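Local atomic coordinates of Plm1 (Streptomyces sp. HK803, PDB entry 4HXY), a protein that probably reduces a polyketide ketone intermediate with NADPH, as the ketoreductase domain of the first phoslactomycin synthase module. Residues G118-D123 against G328-A333; S322-W327 against G334-N339. One frame throughout, in Å; residues are numbered along the deposited sequence.

Interaction 1. Residues G118-D123 against G328-A333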
# COMPACT_ATOMS: atom_id res chain seq x y z
N GLY A 118 -14.41 -4.10 0.46
CA GLY A 118 -15.50 -3.16 0.73
C GLY A 118 -16.11 -2.63 -0.56
O GLY A 118 -17.34 -2.43 -0.62
N LEU A 119 -15.30 -2.40 -1.58
CA LEU A 119 -15.79 -1.87 -2.86
C LEU A 119 -16.43 -2.97 -3.74
O LEU A 119 -17.40 -2.69 -4.46
CB LEU A 119 -14.68 -1.17 -3.65
CG LEU A 119 -14.01 -0.01 -2.93
CD1 LEU A 119 -12.73 0.42 -3.66
CD2 LEU A 119 -15.01 1.15 -2.82
N GLU A 120 -15.91 -4.19 -3.68
CA GLU A 120 -16.41 -5.28 -4.52
C GLU A 120 -17.61 -6.01 -3.92
O GLU A 120 -18.41 -6.57 -4.66
CB GLU A 120 -15.31 -6.32 -4.81
CG GLU A 120 -14.18 -5.75 -5.65
CD GLU A 120 -13.17 -6.78 -6.09
OE1 GLU A 120 -13.33 -7.99 -5.78
OE2 GLU A 120 -12.20 -6.35 -6.76
N LEU A 121 -17.69 -6.02 -2.59
CA LEU A 121 -18.71 -6.74 -1.83
C LEU A 121 -19.37 -5.78 -0.83
O LEU A 121 -19.35 -6.01 0.37
CB LEU A 121 -18.07 -7.94 -1.12
CG LEU A 121 -17.23 -8.85 -2.00
CD1 LEU A 121 -16.32 -9.75 -1.13
CD2 LEU A 121 -18.11 -9.67 -2.92
N PRO A 122 -19.95 -4.68 -1.34
CA PRO A 122 -20.28 -3.55 -0.46
C PRO A 122 -21.34 -3.86 0.60
O PRO A 122 -21.33 -3.23 1.68
CB PRO A 122 -20.77 -2.47 -1.44
CG PRO A 122 -21.13 -3.22 -2.68
CD PRO A 122 -20.15 -4.32 -2.75
N ASP A 123 -22.24 -4.78 0.30
CA ASP A 123 -23.30 -5.11 1.27
C ASP A 123 -22.86 -6.17 2.27
O ASP A 123 -23.49 -6.32 3.32
CB ASP A 123 -24.58 -5.61 0.55
CG ASP A 123 -24.32 -6.83 -0.31
OD1 ASP A 123 -23.51 -6.74 -1.24
OD2 ASP A 123 -24.89 -7.92 -0.03
N GLY A 328 -8.26 2.13 -2.28
CA GLY A 328 -8.74 0.96 -3.01
C GLY A 328 -9.41 1.28 -4.33
O GLY A 328 -9.87 2.39 -4.56
N ALA A 329 -9.50 0.25 -5.18
CA ALA A 329 -10.25 0.32 -6.44
C ALA A 329 -10.70 -1.11 -6.75
O ALA A 329 -9.99 -2.05 -6.48
CB ALA A 329 -9.40 0.89 -7.61
N ALA A 330 -11.90 -1.26 -7.27
CA ALA A 330 -12.36 -2.57 -7.72
C ALA A 330 -11.37 -3.18 -8.71
O ALA A 330 -10.82 -2.50 -9.57
CB ALA A 330 -13.77 -2.45 -8.36
N GLY A 331 -11.17 -4.49 -8.58
CA GLY A 331 -10.26 -5.21 -9.46
C GLY A 331 -8.80 -5.16 -9.07
O GLY A 331 -7.97 -5.83 -9.68
N GLN A 332 -8.50 -4.40 -8.01
CA GLN A 332 -7.10 -4.17 -7.61
C GLN A 332 -6.67 -4.78 -6.25
O GLN A 332 -5.71 -4.32 -5.63
CB GLN A 332 -6.85 -2.66 -7.62
CG GLN A 332 -7.03 -2.08 -8.99
CD GLN A 332 -6.31 -0.79 -9.21
OE1 GLN A 332 -6.12 0.00 -8.29
NE2 GLN A 332 -5.87 -0.57 -10.44
N ALA A 333 -7.31 -5.86 -5.82
CA ALA A 333 -6.97 -6.48 -4.53
C ALA A 333 -5.46 -6.70 -4.31
O ALA A 333 -4.92 -6.27 -3.29
CB ALA A 333 -7.72 -7.81 -4.36
O HOH W 1 -9.74 -7.26 -6.74
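Glu120 makes the direct hydrogen bond of this contact: its OE2 accepts from Gly331 N at 2.8 Å, nearly straight at 161°, on the anti side and a little out of the carboxylate plane. With CG anti to the carbonyl carbon (chi1 -65°) and the chain extended beyond it (chi2 -173°), OE2 is carried across to the turn. The same oxygen takes a second bond, from a water 2.6 Å from Glu120 OE2 that accepts from Ala333 N at 3.0 Å. One carboxylate oxygen thus serves the type II turn Ala329 to Gln332 directly and the first helical amide beyond it through water. The other, OE1, is bonded to Ile285 N, which limits how the group can turn. With an alanine in place of Glu120, the Gly331 and Ile285 amides would probably lose their acceptor and the water its carboxylate.

The apolar part is Leu119, whose CD1 lies against the backbone rather than a side chain, 3.5 Å from Gly328 C and 3.6 Å from Ala329 N. Gly328 has positive phi, and a CB on it would press against that methyl. Beside this, Glu120 CG passes 4.3 Å from Ala330 CB.

The contact sets the C-terminal end of helix 105-120 against the loop joining helix 324-327 to helix 333-351; Ala333, starting the latter, also packs on Leu113 and Val116 of helix 105-120.

Interaction 2. Residues S322-W327 against G334-N339. With NDP (NADPH dihydro-nicotinamide-adenine-dinucleotide phosphate), chain C.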
# COMPACT_ATOMS: atom_id res chain seq x y z
N SER A 322 0.87 3.66 -4.54
CA SER A 322 -0.30 4.06 -5.32
C SER A 322 -1.45 4.41 -4.41
O SER A 322 -1.57 3.82 -3.32
CB SER A 322 -0.77 2.91 -6.21
OG SER A 322 -1.99 3.24 -6.87
N ILE A 323 -2.31 5.33 -4.87
CA ILE A 323 -3.64 5.56 -4.25
C ILE A 323 -4.43 4.26 -4.06
O ILE A 323 -5.27 4.16 -3.17
CB ILE A 323 -4.46 6.58 -5.05
CG1 ILE A 323 -4.54 6.20 -6.54
CG2 ILE A 323 -3.84 7.98 -4.85
CD1 ILE A 323 -5.56 6.99 -7.35
N SER A 324 -4.15 3.25 -4.86
CA SER A 324 -4.84 1.95 -4.72
C SER A 324 -4.68 1.38 -3.32
O SER A 324 -5.61 0.82 -2.75
CB SER A 324 -4.34 0.95 -5.76
OG SER A 324 -5.09 -0.24 -5.69
N GLY A 325 -3.49 1.55 -2.75
CA GLY A 325 -3.22 1.04 -1.42
C GLY A 325 -3.69 1.98 -0.32
O GLY A 325 -3.54 1.67 0.87
N ILE A 326 -4.21 3.16 -0.70
CA ILE A 326 -4.66 4.14 0.25
C ILE A 326 -6.17 4.02 0.44
O ILE A 326 -6.67 3.97 1.58
CB ILE A 326 -4.31 5.59 -0.20
CG1 ILE A 326 -2.80 5.79 -0.34
CG2 ILE A 326 -4.92 6.63 0.80
CD1 ILE A 326 -2.04 5.64 0.98
N TRP A 327 -6.90 4.02 -0.68
CA TRP A 327 -8.35 3.91 -0.62
C TRP A 327 -8.99 2.77 -1.37
O TRP A 327 -10.17 2.48 -1.12
CB TRP A 327 -8.99 5.24 -0.98
CG TRP A 327 -8.64 5.86 -2.31
CD1 TRP A 327 -8.96 5.40 -3.55
CD2 TRP A 327 -7.99 7.13 -2.50
NE1 TRP A 327 -8.51 6.28 -4.50
CE2 TRP A 327 -7.93 7.36 -3.89
CE3 TRP A 327 -7.45 8.07 -1.63
CZ2 TRP A 327 -7.38 8.52 -4.42
CZ3 TRP A 327 -6.89 9.22 -2.16
CH2 TRP A 327 -6.85 9.43 -3.55
N GLY A 334 -4.78 -7.35 -5.26
CA GLY A 334 -3.36 -7.62 -5.13
C GLY A 334 -2.50 -6.38 -5.27
O GLY A 334 -1.49 -6.23 -4.59
N TYR A 335 -2.90 -5.49 -6.18
CA TYR A 335 -2.18 -4.25 -6.40
C TYR A 335 -2.28 -3.39 -5.13
O TYR A 335 -1.29 -2.89 -4.60
CB TYR A 335 -2.77 -3.53 -7.59
CG TYR A 335 -2.02 -2.31 -8.04
CD1 TYR A 335 -0.68 -2.38 -8.39
CD2 TYR A 335 -2.67 -1.09 -8.15
CE1 TYR A 335 0.01 -1.26 -8.83
CE2 TYR A 335 -2.00 0.03 -8.57
CZ TYR A 335 -0.66 -0.06 -8.93
OH TYR A 335 -0.02 1.06 -9.36
N ALA A 336 -3.50 -3.26 -4.63
CA ALA A 336 -3.74 -2.49 -3.41
C ALA A 336 -2.97 -3.07 -2.22
O ALA A 336 -2.38 -2.34 -1.44
CB ALA A 336 -5.27 -2.45 -3.09
N ALA A 337 -2.99 -4.39 -2.09
CA ALA A 337 -2.31 -5.03 -0.97
C ALA A 337 -0.82 -4.72 -1.01
O ALA A 337 -0.21 -4.34 -0.01
CB ALA A 337 -2.55 -6.53 -1.01
N GLY A 338 -0.23 -4.85 -2.19
CA GLY A 338 1.21 -4.64 -2.33
C GLY A 338 1.59 -3.21 -2.02
O GLY A 338 2.62 -2.96 -1.39
N ASN A 339 0.77 -2.27 -2.47
CA ASN A 339 1.06 -0.87 -2.21
C ASN A 339 0.93 -0.53 -0.74
O ASN A 339 1.75 0.22 -0.20
CB ASN A 339 0.21 0.01 -3.12
CG ASN A 339 0.71 0.03 -4.55
OD1 ASN A 339 1.82 0.47 -4.81
ND2 ASN A 339 -0.11 -0.45 -5.49
PA NDP C . 5.68 -0.08 -16.07
O1A NDP C . 6.00 0.76 -17.26
O2A NDP C . 5.00 -1.40 -16.30
O5B NDP C . 7.02 -0.35 -15.24
C5B NDP C . 7.09 -1.44 -14.35
C4B NDP C . 8.50 -1.96 -14.37
O4B NDP C . 8.64 -3.02 -13.44
C3B NDP C . 8.89 -2.54 -15.71
O3B NDP C . 10.17 -1.98 -16.06
C2B NDP C . 9.01 -4.03 -15.48
O2B NDP C . 9.99 -4.46 -16.40
C1B NDP C . 9.43 -4.04 -14.01
N9A NDP C . 9.26 -5.30 -13.30
C8A NDP C . 8.10 -6.03 -13.11
N7A NDP C . 8.40 -7.14 -12.41
C5A NDP C . 9.74 -7.13 -12.12
C6A NDP C . 10.58 -7.99 -11.44
N6A NDP C . 10.19 -9.12 -10.86
N1A NDP C . 11.92 -7.66 -11.36
C2A NDP C . 12.41 -6.49 -11.92
N3A NDP C . 11.58 -5.63 -12.61
C4A NDP C . 10.27 -5.96 -12.69
O3 NDP C . 4.76 0.72 -15.02
PN NDP C . 4.89 2.23 -14.55
O1N NDP C . 3.59 2.87 -14.84
O2N NDP C . 6.13 2.90 -15.01
O5D NDP C . 4.86 2.11 -12.96
C5D NDP C . 6.03 1.85 -12.22
C4D NDP C . 5.66 1.85 -10.74
O4D NDP C . 4.90 3.00 -10.42
C3D NDP C . 4.81 0.66 -10.37
O3D NDP C . 5.31 0.08 -9.21
C2D NDP C . 3.43 1.23 -10.11
O2D NDP C . 2.69 0.48 -9.17
C1D NDP C . 3.75 2.64 -9.67
N1N NDP C . 2.67 3.58 -9.99
C2N NDP C . 2.41 3.94 -11.28
C3N NDP C . 1.29 4.70 -11.62
C7N NDP C . 1.06 5.16 -13.01
O7N NDP C . 0.04 6.07 -13.18
N7N NDP C . 1.71 4.72 -14.08
C4N NDP C . 0.54 5.39 -10.52
C5N NDP C . 0.90 4.93 -9.15
C6N NDP C . 1.96 4.07 -8.93
P2B NDP C . 10.23 -6.00 -16.77
O1X NDP C . 11.24 -5.96 -17.90
O2X NDP C . 8.92 -6.67 -17.21
O3X NDP C . 10.73 -6.74 -15.60
O HOH W 2 -1.73 3.05 -9.55
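Ser322 and Tyr335 point hydroxyls into the same pocket, yet no direct hydrogen bond crosses between their segments; a single water does the joining, 2.7 Å from Ser322 OG and 2.6 Å from Tyr335 OH. It meets the phenol at the ring edge, in plane. Both side chains run anti to the main-chain nitrogen, chi1 174° for the serine and -173° for the tyrosine, and this carries the ring past Ser322, with CE2 3.6 Å from its OG. Ser322 OG also accepts from Ser324 N, a capping bond at the start of the short helix, which fixes its rotation.

Asn339 lies across the tyrosine from one face, its ND2 3.3 Å above the plane and over the ring centre. That nitrogen also touches Ser322 CB and gives a weak bond to Tyr335 O, while OD1 is held by Lys300 NZ. One residue on from the tyrosine, Ala336 CB packs 3.3 Å from Ser324 O and close to Ser324 OG, which is itself bonded to Gln332. Gly325 CA lies 4.1 Å from Ala336 CA, and any CB on the glycine would clash with Asn339 CB.

Tyr335 OH is also hydrogen-bonded to NADPH O2D at 2.8 Å, and Lys300 bonds the cofactor too. Ser322, Tyr335, Lys300 and Asn339 are consistent with the catalytic tetrad of short-chain dehydrogenase/reductase ketoreductases. The water, 3.4 Å from the nicotinamide C4N, probably marks roughly where the substrate's carbonyl oxygen would bind, between the two hydroxyls and beside the hydride-donating carbon.

Overall arrangement
From the N terminus, the chain first reaches 118-123 at the end of helix 105-120, then runs some 200 residues, through strands 125-131 to 167-175 and then the cofactor-binding Rossmann strands and helices, before 328-333 closes that long loop in interaction 1. Interaction 2 is local: 322-327, which begins at the end of strand 316-322, folds back onto 334-339 in helix 333-351 with just six residues between. Those six are 328-333, so the two contacts cross. They touch as well, through Gln332 OE1 and Ser324 OG, 2.8 Å apart, and by Leu119 packing near Trp327 O. Together they tie helix 105-120 to the turn whose two flanks line the NADPH pocket.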